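Local coordinates for KLLA0E08119p (Kluyveromyces lactis, PDB 3VA7), which probably carboxylates urea to urea-1-carboxylate at the expense of ATP, using biotin as carrier, this chain being the urea carboxylase part of a longer bifunctional enzyme, at residues 237-242 and 302-307; 249-254 and 286-291; 253-258 and 268-273. All blocks are in the same frame, centred on the assembly; numbering follows the deposited sequence.

Contact 1: residues 237-242 and 302-307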
loop_
_atom_site.group_PDB
_atom_site.type_symbol
_atom_site.label_atom_id
_atom_site.label_comp_id
_atom_site.label_asym_id
_atom_site.label_seq_id
_atom_site.Cartn_x
_atom_site.Cartn_y
_atom_site.Cartn_z
ATOM N N VAL A 237 35.388 -25.336 -4.362
ATOM C CA VAL A 237 35.933 -25.132 -3.038
ATOM C C VAL A 237 36.901 -23.995 -3.187
ATOM O O VAL A 237 37.756 -24.027 -4.072
ATOM C CB VAL A 237 36.628 -26.353 -2.491
ATOM C CG1 VAL A 237 37.081 -26.090 -1.079
ATOM C CG2 VAL A 237 35.691 -27.561 -2.516
ATOM N N GLU A 238 36.754 -22.953 -2.380
ATOM C CA GLU A 238 37.633 -21.828 -2.530
ATOM C C GLU A 238 38.338 -21.583 -1.212
ATOM O O GLU A 238 37.841 -21.975 -0.131
ATOM C CB GLU A 238 36.856 -20.615 -3.027
ATOM C CG GLU A 238 35.835 -20.056 -2.006
ATOM C CD GLU A 238 34.849 -19.080 -2.620
ATOM O OE1 GLU A 238 34.743 -18.975 -3.875
ATOM O OE2 GLU A 238 34.163 -18.411 -1.825
ATOM N N ILE A 239 39.507 -20.959 -1.297
ATOM C CA ILE A 239 40.266 -20.637 -0.117
ATOM C C ILE A 239 40.287 -19.142 0.061
ATOM O O ILE A 239 40.575 -18.399 -0.860
ATOM C CB ILE A 239 41.702 -21.198 -0.178
ATOM C CG1 ILE A 239 41.703 -22.730 -0.234
ATOM C CG2 ILE A 239 42.536 -20.727 1.069
ATOM C CD1 ILE A 239 41.681 -23.367 1.155
ATOM N N GLN A 240 39.956 -18.693 1.252
ATOM C CA GLN A 240 40.054 -17.277 1.569
ATOM C C GLN A 240 41.453 -17.027 2.069
ATOM O O GLN A 240 41.886 -17.633 3.067
ATOM C CB GLN A 240 39.065 -16.909 2.671
ATOM C CG GLN A 240 39.281 -15.547 3.248
ATOM C CD GLN A 240 38.820 -14.455 2.309
ATOM O OE1 GLN A 240 37.636 -14.365 1.964
ATOM N NE2 GLN A 240 39.755 -13.647 1.858
ATOM N N MET A 241 42.159 -16.119 1.405
ATOM C CA MET A 241 43.524 -15.865 1.770
ATOM C C MET A 241 43.744 -14.395 2.086
ATOM O O MET A 241 43.040 -13.512 1.582
ATOM C CB MET A 241 44.449 -16.440 0.683
ATOM C CG MET A 241 45.753 -15.729 0.429
ATOM S SD MET A 241 45.675 -14.872 -1.152
ATOM C CE MET A 241 46.343 -13.325 -0.543
ATOM N N MET A 242 44.709 -14.135 2.948
ATOM C CA MET A 242 45.130 -12.782 3.251
ATOM C C MET A 242 46.636 -12.624 2.902
ATOM O O MET A 242 47.456 -13.523 3.170
ATOM C CB MET A 242 44.847 -12.538 4.727
ATOM C CG MET A 242 44.320 -11.132 5.144
ATOM S SD MET A 242 42.836 -10.343 4.420
ATOM C CE MET A 242 41.763 -11.748 4.243
ATOM N N VAL A 302 41.221 -17.915 -3.753
ATOM C CA VAL A 302 41.681 -18.838 -4.723
ATOM C C VAL A 302 40.599 -19.869 -4.861
ATOM O O VAL A 302 40.368 -20.638 -3.940
ATOM C CB VAL A 302 42.987 -19.500 -4.278
ATOM C CG1 VAL A 302 43.547 -20.317 -5.433
ATOM C CG2 VAL A 302 44.018 -18.441 -3.810
ATOM N N GLU A 303 39.932 -19.866 -6.005
ATOM C CA GLU A 303 38.926 -20.871 -6.292
ATOM C C GLU A 303 39.533 -22.119 -6.957
ATOM O O GLU A 303 40.392 -22.036 -7.854
ATOM C CB GLU A 303 37.809 -20.309 -7.195
ATOM C CG GLU A 303 37.375 -18.882 -6.902
ATOM C CD GLU A 303 36.004 -18.546 -7.463
ATOM O OE1 GLU A 303 35.719 -18.908 -8.631
ATOM O OE2 GLU A 303 35.196 -17.918 -6.732
ATOM N N PHE A 304 39.047 -23.269 -6.518
ATOM C CA PHE A 304 39.378 -24.550 -7.111
ATOM C C PHE A 304 38.107 -25.336 -7.511
ATOM O O PHE A 304 37.045 -25.175 -6.911
ATOM C CB PHE A 304 40.109 -25.396 -6.092
ATOM C CG PHE A 304 41.322 -24.761 -5.524
ATOM C CD1 PHE A 304 42.508 -24.666 -6.284
ATOM C CD2 PHE A 304 41.322 -24.319 -4.205
ATOM C CE1 PHE A 304 43.668 -24.116 -5.741
ATOM C CE2 PHE A 304 42.475 -23.751 -3.642
ATOM C CZ PHE A 304 43.651 -23.651 -4.408
ATOM N N ILE A 305 38.245 -26.178 -8.533
ATOM C CA ILE A 305 37.321 -27.259 -8.852
ATOM C C ILE A 305 37.747 -28.456 -8.016
ATOM O O ILE A 305 38.957 -28.664 -7.806
ATOM C CB ILE A 305 37.454 -27.603 -10.323
ATOM C CG1 ILE A 305 37.448 -26.289 -11.134
ATOM C CG2 ILE A 305 36.354 -28.579 -10.748
ATOM C CD1 ILE A 305 37.336 -26.404 -12.668
ATOM N N TYR A 306 36.779 -29.225 -7.517
ATOM C CA TYR A 306 37.082 -30.394 -6.674
ATOM C C TYR A 306 36.303 -31.661 -7.084
ATOM O O TYR A 306 35.058 -31.664 -7.097
ATOM C CB TYR A 306 36.823 -30.079 -5.196
ATOM C CG TYR A 306 37.111 -31.196 -4.199
ATOM C CD1 TYR A 306 38.358 -31.815 -4.159
ATOM C CD2 TYR A 306 36.156 -31.592 -3.254
ATOM C CE1 TYR A 306 38.652 -32.832 -3.225
ATOM C CE2 TYR A 306 36.432 -32.614 -2.307
ATOM C CZ TYR A 306 37.691 -33.233 -2.307
ATOM O OH TYR A 306 38.029 -34.231 -1.402
ATOM N N ASP A 307 37.041 -32.725 -7.430
ATOM C CA ASP A 307 36.445 -34.031 -7.690
ATOM C C ASP A 307 36.429 -34.785 -6.376
ATOM O O ASP A 307 37.469 -35.273 -5.909
ATOM C CB ASP A 307 37.231 -34.805 -8.749
ATOM C CG ASP A 307 36.397 -35.902 -9.416
ATOM O OD1 ASP A 307 35.749 -36.726 -8.709
ATOM O OD2 ASP A 307 36.395 -35.933 -10.665
#

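Contact 2: residues 249-254 and 286-291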
loop_
_atom_site.group_PDB
_atom_site.type_symbol
_atom_site.label_atom_id
_atom_site.label_comp_id
_atom_site.label_asym_id
_atom_site.label_seq_id
_atom_site.Cartn_x
_atom_site.Cartn_y
_atom_site.Cartn_z
ATOM N N ALA A 249 51.655 -14.502 3.195
ATOM C CA ALA A 249 50.279 -14.839 2.831
ATOM C C ALA A 249 49.757 -15.867 3.813
ATOM O O ALA A 249 50.533 -16.657 4.325
ATOM C CB ALA A 249 50.191 -15.346 1.356
ATOM N N ILE A 250 48.453 -15.870 4.083
ATOM C CA ILE A 250 47.886 -16.808 5.078
ATOM C C ILE A 250 46.523 -17.344 4.634
ATOM O O ILE A 250 45.723 -16.596 4.041
ATOM C CB ILE A 250 47.860 -16.170 6.472
ATOM C CG1 ILE A 250 47.175 -17.064 7.484
ATOM C CG2 ILE A 250 47.162 -14.802 6.428
ATOM C CD1 ILE A 250 47.593 -16.704 8.907
ATOM N N ALA A 251 46.280 -18.652 4.810
ATOM C CA ALA A 251 45.008 -19.230 4.348
ATOM C C ALA A 251 44.083 -19.242 5.552
ATOM O O ALA A 251 44.425 -19.766 6.646
ATOM C CB ALA A 251 45.181 -20.581 3.760
ATOM N N ILE A 252 42.932 -18.605 5.388
ATOM C CA ILE A 252 42.089 -18.337 6.534
ATOM C C ILE A 252 41.066 -19.463 6.685
ATOM O O ILE A 252 40.697 -19.792 7.811
ATOM C CB ILE A 252 41.512 -16.885 6.454
ATOM C CG1 ILE A 252 42.703 -15.902 6.531
ATOM C CG2 ILE A 252 40.468 -16.616 7.518
ATOM C CD1 ILE A 252 42.468 -14.577 7.272
ATOM N N GLY A 253 40.711 -20.113 5.568
ATOM C CA GLY A 253 39.795 -21.236 5.556
ATOM C C GLY A 253 39.255 -21.486 4.153
ATOM O O GLY A 253 39.601 -20.767 3.187
ATOM N N GLU A 254 38.413 -22.510 4.015
ATOM C CA GLU A 254 37.820 -22.819 2.721
ATOM C C GLU A 254 36.309 -22.808 2.803
ATOM O O GLU A 254 35.706 -23.061 3.864
ATOM C CB GLU A 254 38.294 -24.182 2.179
ATOM C CG GLU A 254 37.477 -25.375 2.647
ATOM C CD GLU A 254 37.692 -25.688 4.118
ATOM O OE1 GLU A 254 38.515 -25.003 4.796
ATOM O OE2 GLU A 254 37.045 -26.644 4.600
ATOM N N ALA A 286 48.866 -24.243 -1.063
ATOM C CA ALA A 286 48.999 -23.832 -2.476
ATOM C C ALA A 286 48.560 -22.384 -2.634
ATOM O O ALA A 286 49.193 -21.578 -3.349
ATOM C CB ALA A 286 48.191 -24.736 -3.390
ATOM N N SER A 287 47.488 -22.053 -1.923
ATOM C CA SER A 287 46.956 -20.699 -1.888
ATOM C C SER A 287 47.965 -19.719 -1.279
ATOM O O SER A 287 48.129 -18.615 -1.746
ATOM C CB SER A 287 45.613 -20.677 -1.121
ATOM O OG SER A 287 44.602 -21.348 -1.837
ATOM N N GLU A 288 48.662 -20.132 -0.243
ATOM C CA GLU A 288 49.655 -19.252 0.356
ATOM C C GLU A 288 50.849 -19.050 -0.582
ATOM O O GLU A 288 51.471 -17.982 -0.563
ATOM C CB GLU A 288 50.101 -19.771 1.732
ATOM C CG GLU A 288 48.959 -20.112 2.684
ATOM C CD GLU A 288 49.404 -20.307 4.116
ATOM O OE1 GLU A 288 48.553 -20.146 5.029
ATOM O OE2 GLU A 288 50.600 -20.621 4.341
ATOM N N ARG A 289 51.158 -20.049 -1.419
ATOM C CA ARG A 289 52.309 -19.911 -2.332
ATOM C C ARG A 289 51.953 -18.928 -3.399
ATOM O O ARG A 289 52.737 -18.057 -3.755
ATOM C CB ARG A 289 52.741 -21.238 -2.959
ATOM C CG ARG A 289 53.394 -22.194 -1.970
ATOM C CD ARG A 289 53.991 -23.356 -2.705
ATOM N NE ARG A 289 53.021 -24.208 -3.418
ATOM C CZ ARG A 289 52.448 -25.292 -2.895
ATOM N NH1 ARG A 289 52.696 -25.642 -1.634
ATOM N NH2 ARG A 289 51.589 -25.993 -3.620
ATOM N N LEU A 290 50.725 -19.053 -3.860
ATOM C CA LEU A 290 50.225 -18.178 -4.894
ATOM C C LEU A 290 50.197 -16.773 -4.379
ATOM O O LEU A 290 50.604 -15.844 -5.086
ATOM C CB LEU A 290 48.838 -18.602 -5.282
ATOM C CG LEU A 290 48.391 -18.088 -6.637
ATOM C CD1 LEU A 290 47.230 -18.970 -7.113
ATOM C CD2 LEU A 290 47.960 -16.622 -6.520
ATOM N N GLY A 291 49.734 -16.600 -3.144
ATOM C CA GLY A 291 49.625 -15.279 -2.599
ATOM C C GLY A 291 50.979 -14.665 -2.299
ATOM O O GLY A 291 51.166 -13.451 -2.494
#

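Contact 3: residues 253-258 and 268-273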
loop_
_atom_site.group_PDB
_atom_site.type_symbol
_atom_site.label_atom_id
_atom_site.label_comp_id
_atom_site.label_asym_id
_atom_site.label_seq_id
_atom_site.Cartn_x
_atom_site.Cartn_y
_atom_site.Cartn_z
ATOM N N GLY A 253 40.711 -20.113 5.568
ATOM C CA GLY A 253 39.795 -21.236 5.556
ATOM C C GLY A 253 39.255 -21.486 4.153
ATOM O O GLY A 253 39.601 -20.767 3.187
ATOM N N GLU A 254 38.413 -22.510 4.015
ATOM C CA GLU A 254 37.820 -22.819 2.721
ATOM C C GLU A 254 36.309 -22.808 2.803
ATOM O O GLU A 254 35.706 -23.061 3.864
ATOM C CB GLU A 254 38.294 -24.182 2.179
ATOM C CG GLU A 254 37.477 -25.375 2.647
ATOM C CD GLU A 254 37.692 -25.688 4.118
ATOM O OE1 GLU A 254 38.515 -25.003 4.796
ATOM O OE2 GLU A 254 37.045 -26.644 4.600
ATOM N N ARG A 255 35.704 -22.527 1.663
ATOM C CA ARG A 255 34.277 -22.426 1.590
ATOM C C ARG A 255 33.913 -23.247 0.395
ATOM O O ARG A 255 34.644 -23.274 -0.592
ATOM C CB ARG A 255 33.830 -20.973 1.379
ATOM C CG ARG A 255 34.290 -20.048 2.474
ATOM C CD ARG A 255 33.849 -18.601 2.276
ATOM N NE ARG A 255 34.509 -17.908 1.175
ATOM C CZ ARG A 255 35.363 -16.896 1.319
ATOM N NH1 ARG A 255 35.682 -16.416 2.535
ATOM N NH2 ARG A 255 35.899 -16.335 0.234
ATOM N N ASP A 256 32.768 -23.915 0.497
ATOM C CA ASP A 256 32.146 -24.577 -0.615
ATOM C C ASP A 256 31.022 -23.689 -1.190
ATOM O O ASP A 256 30.149 -23.222 -0.472
ATOM C CB ASP A 256 31.610 -25.881 -0.103
ATOM C CG ASP A 256 31.069 -26.732 -1.170
ATOM O OD1 ASP A 256 30.103 -26.334 -1.881
ATOM O OD2 ASP A 256 31.621 -27.834 -1.283
ATOM N N CYS A 257 31.045 -23.488 -2.504
ATOM C CA CYS A 257 30.163 -22.576 -3.186
ATOM C C CYS A 257 29.570 -23.281 -4.374
ATOM O O CYS A 257 29.232 -22.676 -5.400
ATOM C CB CYS A 257 30.934 -21.327 -3.613
ATOM S SG CYS A 257 31.655 -20.362 -2.207
ATOM N N SER A 258 29.405 -24.583 -4.213
ATOM C CA SER A 258 28.811 -25.436 -5.246
ATOM C C SER A 258 27.361 -25.089 -5.625
ATOM O O SER A 258 26.990 -25.260 -6.784
ATOM C CB SER A 258 28.925 -26.900 -4.829
ATOM O OG SER A 258 30.149 -27.147 -4.139
ATOM N N GLU A 268 26.202 -20.802 0.307
ATOM C CA GLU A 268 27.584 -21.181 0.583
ATOM C C GLU A 268 27.737 -21.678 2.002
ATOM O O GLU A 268 26.931 -21.355 2.863
ATOM C CB GLU A 268 28.533 -20.014 0.303
ATOM C CG GLU A 268 28.202 -19.214 -0.961
ATOM C CD GLU A 268 27.288 -17.990 -0.709
ATOM O OE1 GLU A 268 26.871 -17.716 0.442
ATOM O OE2 GLU A 268 26.991 -17.271 -1.684
ATOM N N GLU A 269 28.783 -22.461 2.233
ATOM C CA GLU A 269 29.059 -23.059 3.542
ATOM C C GLU A 269 30.570 -23.290 3.850
ATOM O O GLU A 269 31.418 -23.388 2.956
ATOM C CB GLU A 269 28.324 -24.403 3.671
ATOM C CG GLU A 269 28.934 -25.544 2.842
ATOM C CD GLU A 269 28.199 -26.868 3.095
ATOM O OE1 GLU A 269 27.700 -27.523 2.096
ATOM O OE2 GLU A 269 28.129 -27.224 4.309
ATOM N N THR A 270 30.855 -23.424 5.136
ATOM C CA THR A 270 32.175 -23.665 5.640
ATOM C C THR A 270 32.010 -24.447 6.949
ATOM O O THR A 270 31.032 -24.232 7.697
ATOM C CB THR A 270 32.979 -22.317 5.819
ATOM O OG1 THR A 270 34.382 -22.580 5.822
ATOM C CG2 THR A 270 32.642 -21.585 7.107
ATOM N N PRO A 271 32.923 -25.401 7.208
ATOM C CA PRO A 271 33.978 -25.936 6.309
ATOM C C PRO A 271 33.361 -26.616 5.134
ATOM O O PRO A 271 32.194 -26.918 5.167
ATOM C CB PRO A 271 34.688 -27.002 7.161
ATOM C CG PRO A 271 34.444 -26.595 8.604
ATOM C CD PRO A 271 33.066 -25.887 8.597
ATOM N N ALA A 272 34.128 -26.853 4.087
ATOM C CA ALA A 272 33.632 -27.679 3.006
ATOM C C ALA A 272 33.237 -29.076 3.554
ATOM O O ALA A 272 33.966 -29.687 4.346
ATOM C CB ALA A 272 34.664 -27.792 1.943
ATOM N N PRO A 273 32.062 -29.583 3.150
ATOM C CA PRO A 273 31.741 -30.946 3.558
ATOM C C PRO A 273 32.569 -31.961 2.739
ATOM O O PRO A 273 32.975 -31.642 1.621
ATOM C CB PRO A 273 30.267 -31.053 3.181
ATOM C CG PRO A 273 30.164 -30.213 1.921
ATOM C CD PRO A 273 31.030 -29.021 2.249
HETATM O O HOH W 1 27.622 -26.659 -0.361
#

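Contact 1: residues 237-242 and 302-307
The amide of I239 meets the carbonyl oxygen of V302 in the shortest bond between 237-242 and 302-307, N to O 2.8 Å, with the N-H only 14° from straight. V302 N returns a bond to I239 O, and a second reciprocal couple joins V237 to F304, so two hydrogen-bonded antiparallel pairs flank the non-hydrogen-bonded pair E238-E303. On that middle pair the two glutamates run side by side, their carboxylate planes 30° apart. E238 OE1 and E303 OE2, 3.1 Å apart, are two acceptors with no bond between them; R255 forms a salt bridge to E238 OE2, and H236 bonds to E238 OE1. The other face is apolar. I239 CG1 arrives at the edge of the F304 ring, in its plane, 3.6 Å from F304 CE2. V237 sets CG2 beside its own backbone N (CG1 is anti to it, chi1 -176°), and V237 CG2 reaches Y306 CB at 3.8 Å. M283 and S287 of helix 277-293 touch this face. The pairing belongs to the antiparallel sheet of the ATP-grasp region in the biotin carboxylase part, with helix 277-293 against its apolar face.

Contact 2: residues 249-254 and 286-291
E288 reaches from helix 286-291 to strand 249-254, and its side chain can be followed atom by atom. E288 CB lies 4.4 Å from A249 CB, at the point where the two backbones come nearest. The first torsion, chi1 -50°, sets CG anti to E288's own carbonyl carbon and directs it towards the strand, where E288 CG stands 4.0 Å from A251 CB. Beyond CG the chain is extended, which carries CD alongside both the A251 amide and the A249 carbonyl oxygen. At the tip E288 OE1 accepts the A251 N-H, N to O 2.7 Å; the nitrogen approaches on the anti side of the carboxylate, 19° out of its plane, and the bond is bent. E288 OE1 also lies 3.4 Å from I250 CA. The other oxygen, OE2, is on the A249 side, nearest the A249 carbonyl oxygen, and makes no bond to it. Helix 277-293 thus packs on the antiparallel sheet of the ATP-grasp region of the biotin carboxylase domain; the axes of segments 249-254 and 286-291 approach to 7.1 Å, their directions 146° apart. With an alanine here instead of E288, the A251 amide would probably lose this acceptor and a gap would be likely to open between helix and strand. The remaining packing is made by small groups: A249 CB sits 3.5 Å from the E288 carbonyl oxygen, and G291, without a side chain, presents its backbone C to A249 CB at 3.8 Å. One residue before E288, S287 touches I239, V302 and F304 of the adjoining strands.

Contact 3: residues 253-258 and 268-273
E254 and P271 meet obliquely, the carboxylate end passing beside the proline ring with E254 OE2 3.5 Å from P271 CB. A bend at chi2 (-71°) brings this end back over the turn, where E254 OE2 accepts the A272 amide, N to O 3.0 Å. The nitrogen sits above the carboxylate plane, 39° out of it; R280 forms a salt bridge to the same oxygen. Two residues on, D256 crosses P273 at about a right angle, D256 OD2 3.8 Å from P273 CD. D256 also pairs with E269 through two backbone bonds, and their side chains share a face, D256 CB to E269 CG 4.0 Å. A water donates to D256 OD1 and E269 OE1, bridging two carboxylates that do not touch. D256 OD1 also accepts the S258 amide, N to O 3.0 Å, closing an Asx turn. C257 SG and E268 CG meet at 3.8 Å. The peptide before P271 is cis, where strand 264-270 ends. R235 pairs with D256, R423 with E269 and R367 with E268. Backbone bonds set the hairpin 249-261/264-270 between strand 235-244 (R255 with E238, C257 with H236) and strand 362-372 (E268 with E365, T270 with S363), with helix 326-333 packed against R255 and T270.

All three are buried contacts that reach one antiparallel sheet of the biotin carboxylase domain; contact 2 is the more peripheral, with A249 and E288 partly exposed. Contacts 2 and 3, nested in the chain loop that contact 1 closes, both use strand 249-261 and share G253 and E254. That strand neighbours strand 235-244 of contact 1: Q240 N bonds to G253 O at 2.9 Å. Contacts 1 and 3 are strand-to-strand and rest on paired backbone bonds, whereas contact 2 is helix-to-sheet, with one side-chain-to-backbone bond and small-residue packing. Contacts 1 and 3 both contain carboxylates paired with arginines, and R255 links the two; contact 1 differs by its apolar face under helix 277-293, contact 3 by its water bridge and Asx turn.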